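Local coordinates for bacterial transferase hexapeptide (Three repeats) family protein (Acinetobacter baumannii, PDB 4M9C) that probably transfers an acetyl group to a UDP-linked amino sugar during the biosynthesis of UDP-N,N'-diacetylbacillosamine, at residues A[16-21]-A[33-38]; A[120-125]-A[134-139]; A[158-163]-A[181-186]. All coordinates share one frame; numbering follows the deposited sequence.

Contact 1 lies in the N-terminal Rossmann-like domain, where the helix carrying Met18 packs on strand 33-36. Contacts 2 and 3 follow it along the chain, in the left-handed beta-helix, on the other side of the chain's centre. The centres of contacts 1 and 2 are about 26 Å apart and those of contacts 1 and 3 about 29 Å. Contacts 2 and 3 are much nearer neighbours, about 13 Å between centres and about 4 Å between nearest atoms, and both reach the same parallel sheet through strands 122-124, 158-160 and 181-183. The trimer sets the N-terminal domain of one subunit against the beta-helix of another: Lys15 of the third subunit forms a salt bridge with Asp139 of contact 2.

Contact 1: A[16-21]-A[33-38]; sequences EVMPLV and FAFIDD
Helix segment 16-21 runs nearly antiparallel to strand 33-36, at 154° between their directions and 10.1 Å between axes, with Met18 facing Phe35 and Phe33. Met18 does most of the work. Its CG stands anti to the backbone N (chi1 176°), and bends at chi2 and chi3 then fold the thioether so that the terminal methyl comes back over the Phe35 ring. CE sits 3.8 Å from the ring centroid and only 6° off the normal, a CH-pi contact centred on the face. Nearer the helix, Met18 CB touches the far corner of the same ring, 3.6 Å from Phe35 CZ. This is the helix-on-sheet packing of a Rossmann-like beta-alpha-beta unit, strand 3-8, helix 14-24 and strand 33-36, and Val7 of the first strand also touches Met18. On the Phe33 side the sulfur makes an oblique Met-aromatic contact, SD lying 5.1 Å from the ring centroid, while SD also meets Phe33 CB at 4.0 Å. Past the sulfur, Val21 CG1 lies alongside Phe33 CE1 at 4.2 Å, the two side chains antiparallel. Tyr48 of strand 48-51 touches both Met18 and Phe33.

Contact 2: A[120-125]-A[134-139]; sequences SNIKIG and SYVAHD
Ile122 CG1 lies anti to its carbonyl carbon (chi1 -74°), and a chi2 close to extended carries CD1 against the backbone carbonyls of the 134-139 segment. There CD1 meets two carbonyl oxygens, Ala137 O at 3.3 Å and Val136 O at 3.4 Å, and crosses the Val136 side chain, reaching its CG1 at 4.0 Å. His138 is turned the other way: its CG stands between the backbone N and the carbonyl carbon (chi1 68°), which swings the imidazole off the 120-125 segment and toward the carboxylate of Asp139. His138 ND1 donates to Asp139 OD2 at 2.6 Å, a fairly straight bond near the ring plane, on the anti side of the carboxylate and somewhat out of its plane. This bond restrains the rotation of the ring, as does packing against Phe13 of the third subunit, whose ring plane stands about 80° from that of His138.

The backbones meet where adjacent coils of the left-handed beta-helix pass from one sheet to the next. Asp139 N donates to Ser120 O at 3.3 Å and makes a weak second bond to Asn121 O; His138 CA also lies close to Ser120 O. Asn121 and Asp139, one coil apart, both have positive phi, and their side chains touch through Asn121 CB and Asp139 OD1 at 3.6 Å. Val136 and Ile122 face the coil interior, with Leu118 and Ile142 against Val136. The outer polar groups belong to the trimer interface: Asp139 OD1 forms a salt bridge with Lys15 of the third subunit, and Asn121 ND2 bonds Asn46 of that subunit.

Contact 3: A[158-163]-A[181-186]; sequences IHIEDH and LIIGKG
Ile160 and Ile183 lie side by side and point the same way into the interior of the coil, their CG1 atoms 3.9 Å apart. Ile158 continues this face: its CG1 meets Leu181 CB at 4.2 Å, and Ile172, from another side of the coil, touches both Ile158 and Leu181. Around this apolar row the two strands pair in parallel. His159 N donates to Leu181 O, His159 O accepts from Ile183 N at 2.9 Å, and Glu161 N gives an almost straight bond to Ile183 O, 175° at the hydrogen.

On the face of His159 and Ile182, the extended side chain of Glu161, just past the strand, crosses Ile182, whose CG2 lies 3.7 Å from Glu161 OE2. Chi1 of -65° sets Glu161 CG anti to its own carbonyl carbon, and from there OE1 reaches across to Lys185 N on the next coil in a weak bond of 3.2 Å. The backbones join once more at Gly186 N and Asp162 O, 2.8 Å apart. At the polar edge Lys185 and His163 run side by side, with Lys185 NZ 3.8 Å from His163 CD2 and oblique to the ring. Asp162 OD1 stays 4.7 Å from Lys185 NZ, near enough perhaps for some electrostatic attraction; Asp162 OD2 is held by Asp144 N. The His163 ring lies nearly parallel to that of Tyr145, and its ND1 is hydrogen-bonded to Ser73 OG. His163 and Gly186 occupy matching corner positions with positive phi, and such in-register stacking of equivalent strands and turns is as expected for the left-handed beta-helix of hexapeptide-repeat transferases.

Contact 1: A[16-21]-A[33-38]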
loop_
_atom_site.group_PDB
_atom_site.type_symbol
_atom_site.label_atom_id
_atom_site.label_comp_id
_atom_site.label_asym_id
_atom_site.label_seq_id
_atom_site.Cartn_x
_atom_site.Cartn_y
_atom_site.Cartn_z
ATOM N N GLU A 16 5.227 -3.724 -17.460
ATOM C CA GLU A 16 4.180 -3.551 -16.455
ATOM C C GLU A 16 2.932 -2.955 -17.100
ATOM O O GLU A 16 1.798 -3.373 -16.823
ATOM C CB GLU A 16 4.665 -2.617 -15.324
ATOM C CG GLU A 16 3.534 -2.092 -14.437
ATOM C CD GLU A 16 3.946 -0.897 -13.569
ATOM O OE1 GLU A 16 4.663 0.013 -14.053
ATOM O OE2 GLU A 16 3.541 -0.876 -12.391
ATOM N N VAL A 17 3.134 -1.983 -17.979
ATOM C CA VAL A 17 2.002 -1.246 -18.530
ATOM C C VAL A 17 1.226 -2.060 -19.562
ATOM O O VAL A 17 0.000 -1.952 -19.656
ATOM C CB VAL A 17 2.457 0.089 -19.121
ATOM C CG1 VAL A 17 1.328 0.741 -19.923
ATOM C CG2 VAL A 17 2.976 1.011 -17.999
ATOM N N MET A 18 1.926 -2.895 -20.323
ATOM C CA MET A 18 1.244 -3.664 -21.367
ATOM C C MET A 18 0.025 -4.464 -20.838
ATOM O O MET A 18 -1.058 -4.360 -21.394
ATOM C CB MET A 18 2.213 -4.552 -22.160
ATOM C CG MET A 18 1.533 -5.457 -23.195
ATOM S SD MET A 18 0.743 -4.505 -24.513
ATOM C CE MET A 18 2.133 -4.144 -25.597
ATOM N N PRO A 19 0.199 -5.270 -19.777
ATOM C CA PRO A 19 -0.973 -6.031 -19.324
ATOM C C PRO A 19 -2.072 -5.133 -18.744
ATOM O O PRO A 19 -3.251 -5.479 -18.819
ATOM C CB PRO A 19 -0.401 -6.970 -18.255
ATOM C CG PRO A 19 0.942 -6.399 -17.898
ATOM C CD PRO A 19 1.438 -5.721 -19.121
ATOM N N LEU A 20 -1.696 -3.983 -18.192
ATOM C CA LEU A 20 -2.697 -3.034 -17.714
ATOM C C LEU A 20 -3.544 -2.527 -18.875
ATOM O O LEU A 20 -4.771 -2.473 -18.783
ATOM C CB LEU A 20 -2.028 -1.854 -16.997
ATOM C CG LEU A 20 -1.205 -2.197 -15.749
ATOM C CD1 LEU A 20 -0.576 -0.935 -15.150
ATOM C CD2 LEU A 20 -2.084 -2.917 -14.714
ATOM N N VAL A 21 -2.891 -2.145 -19.969
ATOM C CA VAL A 21 -3.623 -1.634 -21.118
ATOM C C VAL A 21 -4.422 -2.747 -21.819
ATOM O O VAL A 21 -5.485 -2.485 -22.372
ATOM C CB VAL A 21 -2.717 -0.842 -22.102
ATOM C CG1 VAL A 21 -1.786 -1.774 -22.869
ATOM C CG2 VAL A 21 -3.574 -0.026 -23.053
ATOM N N PHE A 33 -1.908 -5.082 -30.355
ATOM C CA PHE A 33 -0.994 -4.372 -29.447
ATOM C C PHE A 33 0.481 -4.507 -29.822
ATOM O O PHE A 33 0.916 -5.558 -30.274
ATOM C CB PHE A 33 -1.159 -4.889 -28.019
ATOM C CG PHE A 33 -2.530 -4.669 -27.440
ATOM C CD1 PHE A 33 -2.754 -3.643 -26.530
ATOM C CD2 PHE A 33 -3.579 -5.502 -27.785
ATOM C CE1 PHE A 33 -4.013 -3.447 -25.982
ATOM C CE2 PHE A 33 -4.839 -5.316 -27.244
ATOM C CZ PHE A 33 -5.060 -4.286 -26.346
ATOM N N ALA A 34 1.255 -3.453 -29.580
ATOM C CA ALA A 34 2.696 -3.521 -29.764
ATOM C C ALA A 34 3.437 -2.609 -28.805
ATOM O O ALA A 34 2.925 -1.567 -28.394
ATOM C CB ALA A 34 3.073 -3.173 -31.208
ATOM N N PHE A 35 4.652 -3.014 -28.458
ATOM C CA PHE A 35 5.616 -2.103 -27.860
ATOM C C PHE A 35 6.218 -1.205 -28.942
ATOM O O PHE A 35 6.525 -1.666 -30.038
ATOM C CB PHE A 35 6.725 -2.890 -27.173
ATOM C CG PHE A 35 6.272 -3.640 -25.948
ATOM C CD1 PHE A 35 6.055 -2.969 -24.755
ATOM C CD2 PHE A 35 6.089 -5.017 -25.987
ATOM C CE1 PHE A 35 5.650 -3.651 -23.629
ATOM C CE2 PHE A 35 5.677 -5.710 -24.864
ATOM C CZ PHE A 35 5.458 -5.026 -23.683
ATOM N N ILE A 36 6.377 0.078 -28.633
ATOM C CA ILE A 36 7.059 1.013 -29.522
ATOM C C ILE A 36 8.422 1.340 -28.932
ATOM O O ILE A 36 8.505 1.900 -27.832
ATOM C CB ILE A 36 6.273 2.328 -29.665
ATOM C CG1 ILE A 36 4.911 2.081 -30.316
ATOM C CG2 ILE A 36 7.080 3.357 -30.457
ATOM C CD1 ILE A 36 4.082 3.338 -30.481
ATOM N N ASP A 37 9.488 0.989 -29.653
ATOM C CA ASP A 37 10.852 1.229 -29.178
ATOM C C ASP A 37 11.865 1.149 -30.328
ATOM O O ASP A 37 12.142 0.071 -30.845
ATOM C CB ASP A 37 11.218 0.233 -28.072
ATOM C CG ASP A 37 12.482 0.626 -27.323
ATOM O OD1 ASP A 37 12.371 1.135 -26.180
ATOM O OD2 ASP A 37 13.588 0.423 -27.877
ATOM N N ASP A 38 12.402 2.299 -30.730
ATOM C CA ASP A 38 13.329 2.359 -31.862
ATOM C C ASP A 38 14.521 1.432 -31.650
ATOM O O ASP A 38 14.856 0.622 -32.517
ATOM C CB ASP A 38 13.808 3.794 -32.094
ATOM C CG ASP A 38 12.742 4.665 -32.730
ATOM O OD1 ASP A 38 11.804 4.098 -33.336
ATOM O OD2 ASP A 38 12.839 5.909 -32.631
#

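Contact 2: A[120-125]-A[134-139]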
loop_
_atom_site.group_PDB
_atom_site.type_symbol
_atom_site.label_atom_id
_atom_site.label_comp_id
_atom_site.label_asym_id
_atom_site.label_seq_id
_atom_site.Cartn_x
_atom_site.Cartn_y
_atom_site.Cartn_z
ATOM N N SER A 120 -10.203 13.033 -2.942
ATOM C CA SER A 120 -11.244 13.975 -3.371
ATOM C C SER A 120 -10.771 15.414 -3.598
ATOM O O SER A 120 -9.903 15.910 -2.884
ATOM C CB SER A 120 -12.391 13.999 -2.349
ATOM O OG SER A 120 -12.935 12.706 -2.181
ATOM N N ASN A 121 -11.382 16.082 -4.573
ATOM C CA ASN A 121 -11.128 17.497 -4.815
ATOM C C ASN A 121 -9.678 17.697 -5.215
ATOM O O ASN A 121 -8.906 18.339 -4.506
ATOM C CB ASN A 121 -11.468 18.327 -3.579
ATOM C CG ASN A 121 -12.956 18.339 -3.289
ATOM O OD1 ASN A 121 -13.693 19.182 -3.795
ATOM N ND2 ASN A 121 -13.408 17.373 -2.514
ATOM N N ILE A 122 -9.333 17.117 -6.357
ATOM C CA ILE A 122 -7.959 17.037 -6.823
ATOM C C ILE A 122 -7.948 17.453 -8.276
ATOM O O ILE A 122 -8.851 17.107 -9.031
ATOM C CB ILE A 122 -7.434 15.593 -6.718
ATOM C CG1 ILE A 122 -7.150 15.247 -5.256
ATOM C CG2 ILE A 122 -6.187 15.383 -7.606
ATOM C CD1 ILE A 122 -7.142 13.771 -4.982
ATOM N N LYS A 123 -6.940 18.222 -8.659
ATOM C CA LYS A 123 -6.774 18.602 -10.046
ATOM C C LYS A 123 -5.427 18.062 -10.507
ATOM O O LYS A 123 -4.389 18.357 -9.905
ATOM C CB LYS A 123 -6.842 20.123 -10.194
ATOM C CG LYS A 123 -6.707 20.619 -11.619
ATOM N N ILE A 124 -5.450 17.253 -11.559
ATOM C CA ILE A 124 -4.247 16.632 -12.095
ATOM C C ILE A 124 -4.112 16.976 -13.568
ATOM O O ILE A 124 -5.067 16.851 -14.326
ATOM C CB ILE A 124 -4.296 15.103 -11.929
ATOM C CG1 ILE A 124 -4.076 14.723 -10.462
ATOM C CG2 ILE A 124 -3.258 14.422 -12.802
ATOM C CD1 ILE A 124 -4.372 13.275 -10.174
ATOM N N GLY A 125 -2.921 17.414 -13.969
ATOM C CA GLY A 125 -2.685 17.827 -15.345
ATOM C C GLY A 125 -2.492 16.657 -16.286
ATOM O O GLY A 125 -2.993 15.558 -16.031
ATOM N N SER A 134 1.295 4.379 -5.056
ATOM C CA SER A 134 1.331 5.830 -4.886
ATOM C C SER A 134 -0.086 6.398 -4.726
ATOM O O SER A 134 -1.065 5.797 -5.175
ATOM C CB SER A 134 2.093 6.534 -6.023
ATOM O OG SER A 134 1.425 6.417 -7.271
ATOM N N TYR A 135 -0.196 7.552 -4.076
ATOM C CA TYR A 135 -1.501 8.182 -3.911
ATOM C C TYR A 135 -1.430 9.698 -3.901
ATOM O O TYR A 135 -0.375 10.281 -3.670
ATOM C CB TYR A 135 -2.179 7.689 -2.632
ATOM C CG TYR A 135 -1.549 8.165 -1.344
ATOM C CD1 TYR A 135 -1.682 9.487 -0.924
ATOM C CD2 TYR A 135 -0.868 7.282 -0.517
ATOM C CE1 TYR A 135 -1.125 9.926 0.282
ATOM C CE2 TYR A 135 -0.310 7.710 0.683
ATOM C CZ TYR A 135 -0.441 9.032 1.074
ATOM O OH TYR A 135 0.113 9.451 2.263
ATOM N N VAL A 136 -2.564 10.326 -4.179
ATOM C CA VAL A 136 -2.720 11.768 -4.069
ATOM C C VAL A 136 -3.939 12.035 -3.178
ATOM O O VAL A 136 -5.040 11.548 -3.463
ATOM C CB VAL A 136 -2.979 12.405 -5.444
ATOM C CG1 VAL A 136 -3.158 13.915 -5.301
ATOM C CG2 VAL A 136 -1.856 12.052 -6.431
ATOM N N ALA A 137 -3.749 12.796 -2.107
ATOM C CA ALA A 137 -4.824 13.019 -1.144
ATOM C C ALA A 137 -5.568 14.316 -1.448
ATOM O O ALA A 137 -5.366 14.908 -2.507
ATOM C CB ALA A 137 -4.287 13.020 0.258
ATOM N N HIS A 138 -6.401 14.767 -0.514
ATOM C CA HIS A 138 -7.404 15.804 -0.798
ATOM C C HIS A 138 -6.815 17.188 -1.086
ATOM O O HIS A 138 -5.818 17.588 -0.483
ATOM C CB HIS A 138 -8.395 15.920 0.372
ATOM C CG HIS A 138 -7.778 16.463 1.621
ATOM N ND1 HIS A 138 -7.697 17.815 1.883
ATOM C CD2 HIS A 138 -7.181 15.843 2.664
ATOM C CE1 HIS A 138 -7.090 18.003 3.040
ATOM N NE2 HIS A 138 -6.758 16.823 3.533
ATOM N N ASP A 139 -7.453 17.907 -2.005
ATOM C CA ASP A 139 -7.131 19.306 -2.270
ATOM C C ASP A 139 -5.735 19.521 -2.845
ATOM O O ASP A 139 -5.115 20.547 -2.608
ATOM C CB ASP A 139 -7.350 20.152 -1.008
ATOM C CG ASP A 139 -8.809 20.130 -0.550
ATOM O OD1 ASP A 139 -9.687 20.543 -1.334
ATOM O OD2 ASP A 139 -9.081 19.657 0.574
#

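Contact 3: A[158-163]-A[181-186]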
loop_
_atom_site.group_PDB
_atom_site.type_symbol
_atom_site.label_atom_id
_atom_site.label_comp_id
_atom_site.label_asym_id
_atom_site.label_seq_id
_atom_site.Cartn_x
_atom_site.Cartn_y
_atom_site.Cartn_z
ATOM N N ILE A 158 -1.250 19.891 -1.254
ATOM C CA ILE A 158 0.080 19.971 -1.836
ATOM C C ILE A 158 -0.067 20.361 -3.299
ATOM O O ILE A 158 -0.962 19.870 -3.991
ATOM C CB ILE A 158 0.810 18.627 -1.690
ATOM C CG1 ILE A 158 1.076 18.345 -0.204
ATOM C CG2 ILE A 158 2.111 18.610 -2.511
ATOM C CD1 ILE A 158 1.509 16.922 0.100
ATOM N N HIS A 159 0.782 21.271 -3.763
ATOM C CA HIS A 159 0.806 21.628 -5.173
ATOM C C HIS A 159 2.134 21.156 -5.756
ATOM O O HIS A 159 3.205 21.597 -5.335
ATOM C CB HIS A 159 0.623 23.141 -5.369
ATOM C CG HIS A 159 -0.684 23.668 -4.852
ATOM N ND1 HIS A 159 -1.051 24.994 -4.961
ATOM C CD2 HIS A 159 -1.713 23.045 -4.227
ATOM C CE1 HIS A 159 -2.249 25.164 -4.431
ATOM N NE2 HIS A 159 -2.673 23.998 -3.977
ATOM N N ILE A 160 2.057 20.220 -6.690
ATOM C CA ILE A 160 3.244 19.672 -7.336
ATOM C C ILE A 160 3.267 20.198 -8.762
ATOM O O ILE A 160 2.387 19.890 -9.554
ATOM C CB ILE A 160 3.219 18.134 -7.325
ATOM C CG1 ILE A 160 3.225 17.633 -5.873
ATOM C CG2 ILE A 160 4.400 17.569 -8.086
ATOM C CD1 ILE A 160 3.148 16.135 -5.730
ATOM N N GLU A 161 4.256 21.025 -9.077
ATOM C CA GLU A 161 4.269 21.717 -10.361
ATOM C C GLU A 161 4.864 20.860 -11.482
ATOM O O GLU A 161 5.369 19.772 -11.226
ATOM C CB GLU A 161 4.993 23.064 -10.212
ATOM C CG GLU A 161 4.242 24.009 -9.276
ATOM C CD GLU A 161 5.037 25.246 -8.920
ATOM O OE1 GLU A 161 6.218 25.335 -9.310
ATOM O OE2 GLU A 161 4.478 26.137 -8.243
ATOM N N ASP A 162 4.780 21.349 -12.720
ATOM C CA ASP A 162 5.219 20.599 -13.899
ATOM C C ASP A 162 6.534 19.854 -13.734
ATOM O O ASP A 162 7.477 20.363 -13.129
ATOM C CB ASP A 162 5.342 21.528 -15.113
ATOM C CG ASP A 162 4.004 22.078 -15.572
ATOM O OD1 ASP A 162 3.994 22.808 -16.587
ATOM O OD2 ASP A 162 2.961 21.768 -14.943
ATOM N N HIS A 163 6.591 18.644 -14.285
ATOM C CA HIS A 163 7.851 17.911 -14.430
ATOM C C HIS A 163 8.528 17.470 -13.136
ATOM O O HIS A 163 9.645 16.969 -13.167
ATOM C CB HIS A 163 8.835 18.693 -15.324
ATOM C CG HIS A 163 8.496 18.613 -16.779
ATOM N ND1 HIS A 163 8.772 17.498 -17.542
ATOM C CD2 HIS A 163 7.864 19.485 -17.600
ATOM C CE1 HIS A 163 8.343 17.695 -18.778
ATOM N NE2 HIS A 163 7.797 18.897 -18.842
ATOM N N LEU A 181 1.788 23.161 0.599
ATOM C CA LEU A 181 3.187 22.792 0.442
ATOM C C LEU A 181 3.462 22.645 -1.061
ATOM O O LEU A 181 2.707 21.987 -1.787
ATOM C CB LEU A 181 3.503 21.500 1.197
ATOM C CG LEU A 181 4.996 21.163 1.263
ATOM C CD1 LEU A 181 5.322 20.244 2.430
ATOM C CD2 LEU A 181 5.490 20.559 -0.048
ATOM N N ILE A 182 4.529 23.276 -1.534
ATOM C CA ILE A 182 4.809 23.302 -2.961
ATOM C C ILE A 182 6.063 22.519 -3.310
ATOM O O ILE A 182 7.110 22.691 -2.682
ATOM C CB ILE A 182 4.964 24.745 -3.467
ATOM C CG1 ILE A 182 3.688 25.545 -3.195
ATOM C CG2 ILE A 182 5.311 24.760 -4.946
ATOM C CD1 ILE A 182 3.849 27.025 -3.444
ATOM N N ILE A 183 5.929 21.638 -4.292
ATOM C CA ILE A 183 7.055 20.965 -4.917
ATOM C C ILE A 183 7.296 21.689 -6.237
ATOM O O ILE A 183 6.457 21.647 -7.132
ATOM C CB ILE A 183 6.733 19.489 -5.214
ATOM C CG1 ILE A 183 6.368 18.752 -3.923
ATOM C CG2 ILE A 183 7.915 18.803 -5.891
ATOM C CD1 ILE A 183 7.430 18.866 -2.838
ATOM N N GLY A 184 8.431 22.366 -6.354
ATOM C CA GLY A 184 8.674 23.227 -7.505
ATOM C C GLY A 184 8.846 22.540 -8.849
ATOM O O GLY A 184 9.160 21.351 -8.936
ATOM N N LYS A 185 8.631 23.307 -9.912
ATOM C CA LYS A 185 8.748 22.790 -11.261
ATOM C C LYS A 185 10.082 22.050 -11.460
ATOM O O LYS A 185 11.151 22.575 -11.148
ATOM C CB LYS A 185 8.571 23.933 -12.263
ATOM C CG LYS A 185 8.879 23.570 -13.696
ATOM C CD LYS A 185 8.468 24.686 -14.658
ATOM C CE LYS A 185 9.012 24.419 -16.069
ATOM N NZ LYS A 185 8.679 23.040 -16.550
ATOM N N GLY A 186 10.003 20.809 -11.931
ATOM C CA GLY A 186 11.180 20.017 -12.236
ATOM C C GLY A 186 12.005 19.578 -11.041
ATOM O O GLY A 186 13.111 19.053 -11.201
#